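Local coordinates for protein hypothetical methylmalonyl-CoA decarboxylase alpha subunit (Sulfolobus tokodaii, PDB 1X0U) that is of unknown function but belongs to the carboxyl transferase domain family of the ClpP/crotonase clan and assembles from six copies of its chain, at residues Lys37-Ala42 against Asp194-Phe199; Phe187-Lys192 against Ile243-Arg248; Lys401-Val406 against Ala416-Ser421. One frame throughout, in Å; residues are numbered along the deposited sequence.

Contact 1: Lys37-Ala42 against Asp194-Phe199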
ATOM      1  N   LYS A  37      -4.851  29.562 -46.977  1.00 19.95           N
ATOM      2  CA  LYS A  37      -5.331  28.186 -47.127  1.00 19.65           C
ATOM      3  C   LYS A  37      -6.598  27.995 -46.300  1.00 19.07           C
ATOM      4  O   LYS A  37      -7.310  27.004 -46.454  1.00 20.42           O
ATOM      5  CB  LYS A  37      -4.278  27.187 -46.636  1.00 19.67           C
ATOM      6  CG  LYS A  37      -3.017  27.087 -47.487  1.00 22.71           C
ATOM      7  CD  LYS A  37      -1.998  26.148 -46.824  1.00 23.70           C
ATOM      8  CE  LYS A  37      -0.781  25.905 -47.706  1.00 23.73           C
ATOM      9  NZ  LYS A  37       0.241  25.064 -47.015  1.00 25.09           N
ATOM     10  N   GLY A  38      -6.874  28.949 -45.419  1.00 17.92           N
ATOM     11  CA  GLY A  38      -8.042  28.849 -44.568  1.00 17.44           C
ATOM     12  C   GLY A  38      -7.645  28.389 -43.173  1.00 17.53           C
ATOM     13  O   GLY A  38      -8.498  28.058 -42.351  1.00 16.02           O
ATOM     14  N   LYS A  39      -6.344  28.383 -42.894  1.00 16.60           N
ATOM     15  CA  LYS A  39      -5.855  27.942 -41.585  1.00 16.57           C
ATOM     16  C   LYS A  39      -5.442  29.097 -40.684  1.00 16.39           C
ATOM     17  O   LYS A  39      -5.110  30.181 -41.162  1.00 18.46           O
ATOM     18  CB  LYS A  39      -4.648  27.027 -41.764  1.00 13.80           C
ATOM     19  CG  LYS A  39      -4.837  25.929 -42.777  1.00 14.62           C
ATOM     20  CD  LYS A  39      -3.505  25.249 -43.055  1.00 14.48           C
ATOM     21  CE  LYS A  39      -2.987  24.507 -41.827  1.00 14.17           C
ATOM     22  NZ  LYS A  39      -1.587  24.059 -42.049  1.00 14.40           N
ATOM     23  N   LEU A  40      -5.455  28.854 -39.376  1.00 16.87           N
ATOM     24  CA  LEU A  40      -5.031  29.859 -38.404  1.00 15.97           C
ATOM     25  C   LEU A  40      -3.601  29.506 -38.002  1.00 15.93           C
ATOM     26  O   LEU A  40      -3.145  28.401 -38.286  1.00 15.65           O
ATOM     27  CB  LEU A  40      -5.942  29.847 -37.170  1.00 14.19           C
ATOM     28  CG  LEU A  40      -7.388  30.318 -37.374  1.00 13.96           C
ATOM     29  CD1 LEU A  40      -8.117  30.295 -36.035  1.00 12.28           C
ATOM     30  CD2 LEU A  40      -7.409  31.718 -37.961  1.00 10.64           C
ATOM     31  N   THR A  41      -2.884  30.437 -37.368  1.00 15.79           N
ATOM     32  CA  THR A  41      -1.511  30.169 -36.944  1.00 16.15           C
ATOM     33  C   THR A  41      -1.554  29.450 -35.604  1.00 17.60           C
ATOM     34  O   THR A  41      -2.581  29.451 -34.913  1.00 17.84           O
ATOM     35  CB  THR A  41      -0.692  31.450 -36.732  1.00 15.16           C
ATOM     36  OG1 THR A  41      -1.259  32.177 -35.642  1.00 14.84           O
ATOM     37  CG2 THR A  41      -0.699  32.327 -37.972  1.00 16.15           C
ATOM     38  N   ALA A  42      -0.428  28.851 -35.237  1.00 16.41           N
ATOM     39  CA  ALA A  42      -0.319  28.117 -33.989  1.00 17.11           C
ATOM     40  C   ALA A  42      -0.762  28.972 -32.815  1.00 16.78           C
ATOM     41  O   ALA A  42      -1.547  28.523 -31.979  1.00 18.43           O
ATOM     42  CB  ALA A  42       1.125  27.645 -33.778  1.00 15.26           C
ATOM     43  N   ASP A 194      -8.815  20.582 -47.860  1.00 17.52           N
ATOM     44  CA  ASP A 194      -7.636  20.244 -48.642  1.00 15.86           C
ATOM     45  C   ASP A 194      -6.359  20.203 -47.815  1.00 15.09           C
ATOM     46  O   ASP A 194      -5.492  19.366 -48.057  1.00 15.97           O
ATOM     47  CB  ASP A 194      -7.452  21.256 -49.774  1.00 14.62           C
ATOM     48  CG  ASP A 194      -6.245  20.947 -50.624  1.00 14.30           C
ATOM     49  OD1 ASP A 194      -6.281  19.936 -51.355  1.00 16.28           O
ATOM     50  OD2 ASP A 194      -5.255  21.700 -50.550  1.00 15.43           O
ATOM     51  N   ALA A 195      -6.256  21.118 -46.851  1.00 13.87           N
ATOM     52  CA  ALA A 195      -5.091  21.254 -45.977  1.00 13.13           C
ATOM     53  C   ALA A 195      -4.980  20.280 -44.797  1.00 14.19           C
ATOM     54  O   ALA A 195      -3.989  20.304 -44.062  1.00 14.43           O
ATOM     55  CB  ALA A 195      -5.029  22.666 -45.451  1.00 11.84           C
ATOM     56  N   TYR A 196      -5.972  19.424 -44.606  1.00 14.60           N
ATOM     57  CA  TYR A 196      -5.910  18.499 -43.483  1.00 15.15           C
ATOM     58  C   TYR A 196      -6.010  17.046 -43.906  1.00 14.06           C
ATOM     59  O   TYR A 196      -6.905  16.665 -44.646  1.00 14.27           O
ATOM     60  CB  TYR A 196      -7.027  18.797 -42.483  1.00 14.53           C
ATOM     61  CG  TYR A 196      -7.241  20.263 -42.232  1.00 16.36           C
ATOM     62  CD1 TYR A 196      -8.185  20.987 -42.961  1.00 15.75           C
ATOM     63  CD2 TYR A 196      -6.495  20.936 -41.267  1.00 16.14           C
ATOM     64  CE1 TYR A 196      -8.381  22.351 -42.727  1.00 16.03           C
ATOM     65  CE2 TYR A 196      -6.681  22.291 -41.033  1.00 14.89           C
ATOM     66  CZ  TYR A 196      -7.624  22.994 -41.758  1.00 16.27           C
ATOM     67  OH  TYR A 196      -7.831  24.327 -41.486  1.00 16.60           O
ATOM     68  N   TYR A 197      -5.080  16.236 -43.428  1.00 13.99           N
ATOM     69  CA  TYR A 197      -5.087  14.822 -43.732  1.00 14.95           C
ATOM     70  C   TYR A 197      -4.063  14.115 -42.881  1.00 14.51           C
ATOM     71  O   TYR A 197      -3.284  14.749 -42.177  1.00 14.16           O
ATOM     72  CB  TYR A 197      -4.789  14.591 -45.215  1.00 14.91           C
ATOM     73  CG  TYR A 197      -3.492  15.190 -45.721  1.00 16.11           C
ATOM     74  CD1 TYR A 197      -2.266  14.585 -45.453  1.00 16.05           C
ATOM     75  CD2 TYR A 197      -3.502  16.332 -46.543  1.00 16.62           C
ATOM     76  CE1 TYR A 197      -1.076  15.087 -45.997  1.00 16.99           C
ATOM     77  CE2 TYR A 197      -2.319  16.844 -47.088  1.00 15.27           C
ATOM     78  CZ  TYR A 197      -1.110  16.211 -46.812  1.00 17.11           C
ATOM     79  OH  TYR A 197       0.059  16.694 -47.357  1.00 17.83           O
ATOM     80  N   MET A 198      -4.097  12.796 -42.906  1.00 15.24           N
ATOM     81  CA  MET A 198      -3.108  12.033 -42.175  1.00 18.35           C
ATOM     82  C   MET A 198      -3.027  10.614 -42.687  1.00 18.54           C
ATOM     83  O   MET A 198      -4.039   9.977 -42.981  1.00 19.65           O
ATOM     84  CB  MET A 198      -3.343  12.092 -40.647  1.00 19.98           C
ATOM     85  CG  MET A 198      -4.601  11.493 -40.054  1.00 22.12           C
ATOM     86  SD  MET A 198      -4.643  11.830 -38.237  1.00 25.16           S
ATOM     87  CE  MET A 198      -6.087  12.698 -38.057  1.00 23.74           C
ATOM     88  N   PHE A 199      -1.796  10.151 -42.861  1.00 19.00           N
ATOM     89  CA  PHE A 199      -1.534   8.804 -43.338  1.00 18.57           C
ATOM     90  C   PHE A 199      -0.129   8.391 -42.924  1.00 18.54           C
ATOM     91  O   PHE A 199       0.736   9.240 -42.739  1.00 18.05           O
ATOM     92  CB  PHE A 199      -1.705   8.715 -44.865  1.00 19.14           C
ATOM     93  CG  PHE A 199      -1.145   9.888 -45.628  1.00 19.51           C
ATOM     94  CD1 PHE A 199      -1.995  10.757 -46.307  1.00 21.61           C
ATOM     95  CD2 PHE A 199       0.226  10.111 -45.699  1.00 21.21           C
ATOM     96  CE1 PHE A 199      -1.490  11.829 -47.047  1.00 22.59           C
ATOM     97  CE2 PHE A 199       0.742  11.179 -46.435  1.00 21.51           C
ATOM     98  CZ  PHE A 199      -0.119  12.042 -47.112  1.00 20.85           C
TER
HETATM   99  O   HOH W   1      -8.113  25.235 -44.395  1.00 23.63           O
HETATM  100  O   HOH W   2      -1.628  22.341 -44.229  1.00 26.84           O
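The side chains of Lys39 and Tyr196 run alongside one another, pointing opposite ways, and the part of the lysine that touches is its aliphatic stem rather than its charge. Lys39 CG lies 3.6 Å from Tyr196 OH, approaching the phenol end obliquely. One carbon further on, Lys39 CD rests 3.8 Å from Ala195 CB. That methyl in turn sits above the centre of the Tyr196 ring, 4.3 Å from its plane, so alanine and phenol together present a surface along which the stem runs. A bend at chi3 (66°) then breaks the otherwise extended chain and turns NZ aside. No direct hydrogen bond joins the two segments; two waters do this work. Water 1 donates both to Lys37 O, at 2.8 Å, and to Tyr196 OH, at 3.1 Å. Water 2 accepts from Lys39 NZ at 2.8 Å and donates to Ala195 O at 3.1 Å. The case illustrates how a helix exit can be joined to a loop distant in sequence: after helix 28-35 the chain closes in a Schellman motif at Gly38, whose positive phi (101°) suits glycine, and runs on to Thr41, the N-cap of helix 42-49. Asp194-Phe199 comprises a short loop and strand 197-199 of the crotonase-type fold, paired in parallel with strand 173-175; the touching residues, Ala195 and Tyr196, lie in the loop. Further out, the polar ends find stronger partners. Lys39 NZ makes a salt bridge with Asp134 and a hydrogen bond with Gln34, and the lysine also forms a cation-pi contact with Phe100. Tyr196 OH is hydrogen-bonded to Glu239, whose other carboxylate oxygen takes the backbone N of Leu40, so this single acidic side chain positions both the phenol and the backbone just beyond Lys39.

Contact 2: Phe187-Lys192 against Ile243-Arg248; sequences FIIMIK and INLTKR
Ile189 carries the whole strand side of this contact, pushing its CD1 between Leu245 and Thr246 on the facing helix. It reaches across a spacing of 7.8 Å between Ile189 CA and Thr246 CA, the nearest such pair. The fit is close: Ile189 CD1 stands 3.3 Å from Leu245 CD1 and 3.4 Å from Thr246 CG2, both shorter than ordinary methyl contacts. Leu245 CD1 also lies 3.6 Å from Ile189 CG2, so both branches of the isoleucine press on it. Because the second torsion of Leu245 (-123°) is far from a staggered value, the exact shortness of its contacts is doubtful, though the packing is plainly dense. Thr246 offers its methyl to the strand and keeps its hydroxyl for its own helix. A chi1 of 72° turns OG1 back over that helix, where Thr246 OG1 donates to Ile243 O at 2.8 Å. Lys247 N reaches Ile243 O at 3.0 Å and from the same face of the carbonyl plane, so a single acceptor serves two donors and the buried hydroxyl is satisfied without crossing to the strand. The looser side of the helix is the one turned from the strand: Asn244 is exposed, and Lys247 and Arg248 are partly so, the arginine forming a salt bridge with Glu303. Leu245 itself is not fully buried. On the dense side the apolar patch extends beyond the two segments, with Phe234 meeting both Ile189 and Leu245, and Ile169 and Leu49 lying against Thr246. A branched residue from a parallel strand, here the one between 166-170 and the outermost 234-236, packed against a helix covering the sheet face is the familiar alpha/beta layering of the crotonase-type fold.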
ATOM      1  N   PHE A 187      -8.997  11.206 -28.027  1.00 10.68           N
ATOM      2  CA  PHE A 187      -9.897  11.708 -29.061  1.00 12.25           C
ATOM      3  C   PHE A 187      -9.146  12.504 -30.111  1.00 12.83           C
ATOM      4  O   PHE A 187      -8.262  13.299 -29.785  1.00 12.24           O
ATOM      5  CB  PHE A 187     -10.962  12.643 -28.458  1.00 11.00           C
ATOM      6  CG  PHE A 187     -11.834  11.996 -27.417  1.00  9.52           C
ATOM      7  CD1 PHE A 187     -12.934  11.226 -27.785  1.00  9.67           C
ATOM      8  CD2 PHE A 187     -11.536  12.134 -26.067  1.00  9.83           C
ATOM      9  CE1 PHE A 187     -13.720  10.603 -26.821  1.00  8.50           C
ATOM     10  CE2 PHE A 187     -12.319  11.513 -25.098  1.00  9.70           C
ATOM     11  CZ  PHE A 187     -13.409  10.747 -25.480  1.00  7.52           C
ATOM     12  N   ILE A 188      -9.507  12.285 -31.370  1.00 11.89           N
ATOM     13  CA  ILE A 188      -8.915  13.026 -32.458  1.00 13.01           C
ATOM     14  C   ILE A 188     -10.010  13.859 -33.129  1.00 14.39           C
ATOM     15  O   ILE A 188     -10.964  13.319 -33.684  1.00 12.60           O
ATOM     16  CB  ILE A 188      -8.269  12.108 -33.524  1.00 13.69           C
ATOM     17  CG1 ILE A 188      -7.021  11.416 -32.961  1.00 13.20           C
ATOM     18  CG2 ILE A 188      -7.859  12.938 -34.733  1.00 12.22           C
ATOM     19  CD1 ILE A 188      -6.329  10.513 -33.976  1.00  9.26           C
ATOM     20  N   ILE A 189      -9.873  15.177 -33.030  1.00 15.11           N
ATOM     21  CA  ILE A 189     -10.797  16.112 -33.654  1.00 15.73           C
ATOM     22  C   ILE A 189     -10.038  16.638 -34.872  1.00 17.07           C
ATOM     23  O   ILE A 189      -8.959  17.214 -34.740  1.00 16.86           O
ATOM     24  CB  ILE A 189     -11.121  17.274 -32.722  1.00 16.48           C
ATOM     25  CG1 ILE A 189     -11.822  16.737 -31.468  1.00 16.53           C
ATOM     26  CG2 ILE A 189     -11.970  18.304 -33.465  1.00 15.03           C
ATOM     27  CD1 ILE A 189     -11.904  17.731 -30.330  1.00 15.71           C
ATOM     28  N   MET A 190     -10.601  16.422 -36.051  1.00 16.51           N
ATOM     29  CA  MET A 190      -9.959  16.828 -37.285  1.00 16.18           C
ATOM     30  C   MET A 190     -10.857  17.707 -38.142  1.00 16.43           C
ATOM     31  O   MET A 190     -12.072  17.517 -38.178  1.00 16.86           O
ATOM     32  CB  MET A 190      -9.562  15.578 -38.072  1.00 15.84           C
ATOM     33  CG  MET A 190      -8.777  15.850 -39.335  1.00 14.97           C
ATOM     34  SD  MET A 190      -8.105  14.322 -39.972  1.00 19.67           S
ATOM     35  CE  MET A 190      -7.546  14.832 -41.583  1.00 13.96           C
ATOM     36  N   ILE A 191     -10.247  18.666 -38.832  1.00 16.42           N
ATOM     37  CA  ILE A 191     -10.977  19.575 -39.712  1.00 17.91           C
ATOM     38  C   ILE A 191     -10.947  19.006 -41.126  1.00 18.29           C
ATOM     39  O   ILE A 191      -9.927  18.480 -41.563  1.00 17.73           O
ATOM     40  CB  ILE A 191     -10.330  20.980 -39.743  1.00 17.82           C
ATOM     41  CG1 ILE A 191     -10.299  21.582 -38.335  1.00 19.84           C
ATOM     42  CG2 ILE A 191     -11.115  21.901 -40.684  1.00 17.82           C
ATOM     43  CD1 ILE A 191      -9.186  21.075 -37.466  1.00 19.35           C
ATOM     44  N   LYS A 192     -12.062  19.076 -41.842  1.00 20.80           N
ATOM     45  CA  LYS A 192     -12.047  18.561 -43.203  1.00 23.46           C
ATOM     46  C   LYS A 192     -11.702  19.692 -44.151  1.00 22.37           C
ATOM     47  O   LYS A 192     -12.159  20.814 -43.983  1.00 23.63           O
ATOM     48  CB  LYS A 192     -13.383  17.894 -43.595  1.00 26.05           C
ATOM     49  CG  LYS A 192     -14.655  18.481 -43.002  1.00 29.47           C
ATOM     50  CD  LYS A 192     -15.802  17.465 -43.151  1.00 31.58           C
ATOM     51  CE  LYS A 192     -17.078  17.879 -42.406  1.00 31.33           C
ATOM     52  NZ  LYS A 192     -17.989  18.718 -43.240  1.00 33.52           N
ATOM     53  N   ILE A 243     -11.798  23.990 -31.935  1.00 13.20           N
ATOM     54  CA  ILE A 243     -11.490  24.399 -30.574  1.00 15.40           C
ATOM     55  C   ILE A 243     -12.735  24.596 -29.701  1.00 14.03           C
ATOM     56  O   ILE A 243     -12.662  24.419 -28.488  1.00 13.83           O
ATOM     57  CB  ILE A 243     -10.545  25.657 -30.527  1.00 14.57           C
ATOM     58  CG1 ILE A 243     -11.305  26.915 -30.138  1.00 17.21           C
ATOM     59  CG2 ILE A 243      -9.824  25.824 -31.841  1.00 17.84           C
ATOM     60  CD1 ILE A 243     -11.387  27.122 -28.634  1.00 17.54           C
ATOM     61  N   ASN A 244     -13.868  24.963 -30.289  1.00 13.86           N
ATOM     62  CA  ASN A 244     -15.080  25.102 -29.479  1.00 15.15           C
ATOM     63  C   ASN A 244     -15.469  23.696 -29.060  1.00 14.21           C
ATOM     64  O   ASN A 244     -15.938  23.477 -27.954  1.00 14.57           O
ATOM     65  CB  ASN A 244     -16.248  25.711 -30.262  1.00 14.87           C
ATOM     66  CG  ASN A 244     -16.169  27.212 -30.357  1.00 16.88           C
ATOM     67  OD1 ASN A 244     -15.539  27.869 -29.529  1.00 18.55           O
ATOM     68  ND2 ASN A 244     -16.826  27.770 -31.360  1.00 14.38           N
ATOM     69  N   LEU A 245     -15.262  22.745 -29.964  1.00 13.16           N
ATOM     70  CA  LEU A 245     -15.590  21.358 -29.696  1.00 14.81           C
ATOM     71  C   LEU A 245     -14.681  20.849 -28.570  1.00 15.08           C
ATOM     72  O   LEU A 245     -15.161  20.205 -27.640  1.00 15.59           O
ATOM     73  CB  LEU A 245     -15.398  20.521 -30.968  1.00 16.72           C
ATOM     74  CG  LEU A 245     -16.044  19.139 -31.170  1.00 20.47           C
ATOM     75  CD1 LEU A 245     -14.959  18.127 -31.445  1.00 21.80           C
ATOM     76  CD2 LEU A 245     -16.875  18.726 -29.973  1.00 21.94           C
ATOM     77  N   THR A 246     -13.380  21.146 -28.636  1.00 14.21           N
ATOM     78  CA  THR A 246     -12.479  20.679 -27.585  1.00 15.34           C
ATOM     79  C   THR A 246     -12.912  21.245 -26.233  1.00 14.15           C
ATOM     80  O   THR A 246     -12.875  20.537 -25.221  1.00 13.09           O
ATOM     81  CB  THR A 246     -10.999  21.067 -27.823  1.00 15.48           C
ATOM     82  OG1 THR A 246     -10.837  22.472 -27.610  1.00 24.53           O
ATOM     83  CG2 THR A 246     -10.556  20.707 -29.226  1.00  9.63           C
ATOM     84  N   LYS A 247     -13.324  22.508 -26.209  1.00 13.35           N
ATOM     85  CA  LYS A 247     -13.791  23.117 -24.960  1.00 16.17           C
ATOM     86  C   LYS A 247     -15.010  22.367 -24.441  1.00 15.44           C
ATOM     87  O   LYS A 247     -15.165  22.162 -23.242  1.00 15.71           O
ATOM     88  CB  LYS A 247     -14.200  24.574 -25.160  1.00 16.59           C
ATOM     89  CG  LYS A 247     -13.085  25.560 -25.380  1.00 19.69           C
ATOM     90  CD  LYS A 247     -13.703  26.945 -25.506  1.00 23.40           C
ATOM     91  CE  LYS A 247     -12.663  28.024 -25.670  1.00 27.93           C
ATOM     92  NZ  LYS A 247     -13.306  29.369 -25.625  1.00 31.30           N
ATOM     93  N   ARG A 248     -15.885  21.967 -25.357  1.00 17.68           N
ATOM     94  CA  ARG A 248     -17.095  21.252 -24.974  1.00 18.05           C
ATOM     95  C   ARG A 248     -16.746  19.847 -24.488  1.00 17.39           C
ATOM     96  O   ARG A 248     -17.320  19.355 -23.510  1.00 15.14           O
ATOM     97  CB  ARG A 248     -18.064  21.180 -26.153  1.00 19.92           C
ATOM     98  CG  ARG A 248     -19.445  20.694 -25.748  1.00 26.01           C
ATOM     99  CD  ARG A 248     -20.353  20.444 -26.939  1.00 28.67           C
ATOM    100  NE  ARG A 248     -21.581  19.779 -26.509  1.00 32.56           N
ATOM    101  CZ  ARG A 248     -22.433  19.179 -27.332  1.00 33.73           C
ATOM    102  NH1 ARG A 248     -22.193  19.158 -28.636  1.00 32.56           N
ATOM    103  NH2 ARG A 248     -23.519  18.593 -26.847  1.00 35.43           N
TER

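Contact 3: Lys401-Val406 against Ala416-Ser421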
ATOM      1  N   LYS A 401     -22.661   1.115 -13.742  1.00 11.36           N
ATOM      2  CA  LYS A 401     -23.160   0.629 -15.017  1.00 12.69           C
ATOM      3  C   LYS A 401     -24.630   0.235 -14.900  1.00 12.02           C
ATOM      4  O   LYS A 401     -25.002  -0.571 -14.054  1.00 12.90           O
ATOM      5  CB  LYS A 401     -22.320  -0.559 -15.493  1.00 11.16           C
ATOM      6  CG  LYS A 401     -20.910  -0.161 -15.932  1.00 10.35           C
ATOM      7  CD  LYS A 401     -20.061  -1.377 -16.233  1.00  9.24           C
ATOM      8  CE  LYS A 401     -19.833  -2.207 -14.978  1.00  7.18           C
ATOM      9  NZ  LYS A 401     -19.068  -3.421 -15.307  1.00  7.01           N
ATOM     10  N   ILE A 402     -25.462   0.835 -15.746  1.00 13.01           N
ATOM     11  CA  ILE A 402     -26.897   0.555 -15.761  1.00 11.43           C
ATOM     12  C   ILE A 402     -27.336   0.282 -17.186  1.00 11.07           C
ATOM     13  O   ILE A 402     -26.977   1.015 -18.118  1.00  9.44           O
ATOM     14  CB  ILE A 402     -27.730   1.750 -15.229  1.00 11.09           C
ATOM     15  CG1 ILE A 402     -27.357   2.056 -13.785  1.00 11.50           C
ATOM     16  CG2 ILE A 402     -29.207   1.406 -15.267  1.00 12.67           C
ATOM     17  CD1 ILE A 402     -28.012   3.310 -13.234  1.00  9.02           C
ATOM     18  N   THR A 403     -28.111  -0.782 -17.354  1.00 10.83           N
ATOM     19  CA  THR A 403     -28.613  -1.145 -18.662  1.00 10.69           C
ATOM     20  C   THR A 403     -30.130  -0.985 -18.723  1.00 12.33           C
ATOM     21  O   THR A 403     -30.852  -1.380 -17.800  1.00 10.61           O
ATOM     22  CB  THR A 403     -28.244  -2.601 -19.027  1.00 11.45           C
ATOM     23  OG1 THR A 403     -26.822  -2.706 -19.166  1.00 13.90           O
ATOM     24  CG2 THR A 403     -28.882  -3.016 -20.337  1.00  8.60           C
ATOM     25  N   VAL A 404     -30.596  -0.369 -19.806  1.00 11.47           N
ATOM     26  CA  VAL A 404     -32.014  -0.186 -20.034  1.00 11.03           C
ATOM     27  C   VAL A 404     -32.296  -0.798 -21.398  1.00 12.00           C
ATOM     28  O   VAL A 404     -31.908  -0.252 -22.436  1.00 11.08           O
ATOM     29  CB  VAL A 404     -32.435   1.293 -20.062  1.00 11.09           C
ATOM     30  CG1 VAL A 404     -33.921   1.393 -20.405  1.00 10.67           C
ATOM     31  CG2 VAL A 404     -32.178   1.947 -18.723  1.00 13.30           C
ATOM     32  N   ILE A 405     -32.968  -1.940 -21.385  1.00 12.66           N
ATOM     33  CA  ILE A 405     -33.311  -2.640 -22.610  1.00 12.64           C
ATOM     34  C   ILE A 405     -34.598  -2.047 -23.178  1.00 13.07           C
ATOM     35  O   ILE A 405     -35.671  -2.167 -22.585  1.00 13.75           O
ATOM     36  CB  ILE A 405     -33.470  -4.147 -22.321  1.00 13.30           C
ATOM     37  CG1 ILE A 405     -32.133  -4.691 -21.788  1.00 14.81           C
ATOM     38  CG2 ILE A 405     -33.929  -4.879 -23.572  1.00 13.13           C
ATOM     39  CD1 ILE A 405     -32.122  -6.169 -21.435  1.00 15.46           C
ATOM     40  N   VAL A 406     -34.466  -1.385 -24.321  1.00 12.63           N
ATOM     41  CA  VAL A 406     -35.584  -0.743 -24.994  1.00 10.83           C
ATOM     42  C   VAL A 406     -36.411  -1.756 -25.785  1.00 12.48           C
ATOM     43  O   VAL A 406     -37.635  -1.808 -25.655  1.00 11.27           O
ATOM     44  CB  VAL A 406     -35.057   0.375 -25.922  1.00 12.12           C
ATOM     45  CG1 VAL A 406     -36.135   0.858 -26.874  1.00 11.96           C
ATOM     46  CG2 VAL A 406     -34.569   1.530 -25.070  1.00 11.70           C
ATOM     47  N   ALA A 416     -23.068  -8.580 -24.688  1.00 11.30           N
ATOM     48  CA  ALA A 416     -22.131  -7.501 -24.988  1.00 11.91           C
ATOM     49  C   ALA A 416     -22.646  -6.105 -24.661  1.00 11.35           C
ATOM     50  O   ALA A 416     -21.880  -5.141 -24.681  1.00 11.45           O
ATOM     51  CB  ALA A 416     -21.706  -7.572 -26.464  1.00 12.32           C
ATOM     52  N   MET A 417     -23.930  -5.974 -24.358  1.00  9.56           N
ATOM     53  CA  MET A 417     -24.438  -4.648 -24.038  1.00 10.68           C
ATOM     54  C   MET A 417     -24.404  -4.394 -22.537  1.00 10.71           C
ATOM     55  O   MET A 417     -24.782  -3.316 -22.081  1.00 12.01           O
ATOM     56  CB  MET A 417     -25.857  -4.455 -24.591  1.00 12.27           C
ATOM     57  CG  MET A 417     -25.916  -4.281 -26.115  1.00 11.03           C
ATOM     58  SD  MET A 417     -24.830  -2.957 -26.696  1.00 14.91           S
ATOM     59  CE  MET A 417     -25.739  -1.490 -26.148  1.00  9.41           C
ATOM     60  N   SER A 418     -23.934  -5.399 -21.793  1.00 11.28           N
ATOM     61  CA  SER A 418     -23.784  -5.379 -20.329  1.00 11.37           C
ATOM     62  C   SER A 418     -24.938  -5.998 -19.546  1.00 10.27           C
ATOM     63  O   SER A 418     -26.005  -5.398 -19.405  1.00 10.89           O
ATOM     64  CB  SER A 418     -23.544  -3.961 -19.796  1.00 11.76           C
ATOM     65  OG  SER A 418     -23.435  -3.980 -18.371  1.00 14.07           O
ATOM     66  N   ILE A 419     -24.702  -7.199 -19.030  1.00  9.53           N
ATOM     67  CA  ILE A 419     -25.698  -7.912 -18.241  1.00 11.22           C
ATOM     68  C   ILE A 419     -25.139  -8.125 -16.838  1.00 11.47           C
ATOM     69  O   ILE A 419     -23.930  -8.036 -16.633  1.00 12.55           O
ATOM     70  CB  ILE A 419     -26.045  -9.274 -18.863  1.00 10.28           C
ATOM     71  CG1 ILE A 419     -24.797 -10.152 -18.947  1.00 10.69           C
ATOM     72  CG2 ILE A 419     -26.657  -9.063 -20.234  1.00  6.12           C
ATOM     73  CD1 ILE A 419     -25.076 -11.570 -19.458  1.00  9.80           C
ATOM     74  N   LYS A 420     -26.010  -8.398 -15.874  1.00 10.68           N
ATOM     75  CA  LYS A 420     -25.562  -8.587 -14.499  1.00 12.70           C
ATOM     76  C   LYS A 420     -24.333  -9.479 -14.337  1.00 11.41           C
ATOM     77  O   LYS A 420     -23.377  -9.097 -13.670  1.00 10.37           O
ATOM     78  CB  LYS A 420     -26.699  -9.126 -13.633  1.00 13.57           C
ATOM     79  CG  LYS A 420     -27.744  -8.083 -13.250  1.00 15.48           C
ATOM     80  CD  LYS A 420     -28.849  -8.727 -12.415  1.00 17.90           C
ATOM     81  CE  LYS A 420     -29.688  -7.683 -11.712  1.00 20.23           C
ATOM     82  NZ  LYS A 420     -30.719  -8.325 -10.847  1.00 20.51           N
ATOM     83  N   SER A 421     -24.342 -10.651 -14.951  1.00 11.34           N
ATOM     84  CA  SER A 421     -23.207 -11.549 -14.813  1.00 13.10           C
ATOM     85  C   SER A 421     -21.911 -10.978 -15.393  1.00 13.98           C
ATOM     86  O   SER A 421     -20.821 -11.448 -15.064  1.00 14.93           O
ATOM     87  CB  SER A 421     -23.522 -12.891 -15.467  1.00 12.90           C
ATOM     88  OG  SER A 421     -23.805 -12.727 -16.843  1.00 12.11           O
TER
HETATM   89  O   HOH W   3     -20.832  -4.848 -17.202  1.00 15.82           O
HETATM   90  O   HOH W   4     -24.676  -1.869 -17.324  1.00 15.80           O
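The strand 401-406 passes closest to the other segment where Thr403 faces Ser418, their CA atoms 6.6 Å apart, just where the chain leaves helix 411-416 and Ser418 takes a positive phi (96°). The one direct hydrogen bond runs from side chain to backbone: Thr403 OG1 donates to Ser418 O at 2.8 Å. The approach is bent, with a C=O...donor angle of 136° and the donor somewhat tilted from the carbonyl plane. Thr403 OG1 also lies 3.6 Å from Ser418 CB, so the hydroxyl sits against the serine side chain as well as its carbonyl. Ser418 OG, anti to its own backbone N (chi1 179°), turns to two waters. Water 4 lies 2.7 Å from Ser418 OG and donates to Thr403 OG1 at 2.9 Å, thereby adding a second, indirect link between the same two residues. Water 3 bridges Ser418 OG, at 3.0 Å, to Lys401 NZ, also at 3.0 Å. The lysine, bent at its third torsion, carries its ammonium group on to the carbonyls of Phe394 and Ala397, around the end of helix 383-396. Within the crotonase-type sheet, strand 363-369 lies beside Thr403, and its Ser365 OG is hydrogen-bonded to Met417 O, the carbonyl next to the one gripped by Thr403. Beyond the turn, Ser421 OG bonds to Glu148 O of a second subunit, which brings this segment to an interface. As an example of how polar groups are paid for inside a fold, the site is instructive: the buried threonine hydroxyl both gives and receives a hydrogen bond, and the nearby serine hydroxyl is linked through waters, so between these two segments the link is made by directional bonds, while apolar packing comes from neighbours such as Val367.

In the fold
Contact 1 is partly buried and rests on water bridges and a lysine stem; contacts 2 and 3 are buried. Contact 2, nearest the chain's centre, is apolar across its segments, whereas contact 3 is polar, joined by a threonine bond and two waters. Contacts 1 and 2 are neighbours whose segments alternate along the chain: strands 187-191 and 197-199 are consecutive, and Tyr196 and Met198 pack on Ile191 and Met190. Contact 3 belongs to the other seven-stranded sheet, with its centre about 42 Å from that of contact 1. The segments of contacts 1 and 3 reach a second subunit, in contact 1 through Met198 and Phe199, away from the touching residues; contact 2 meets no other chain.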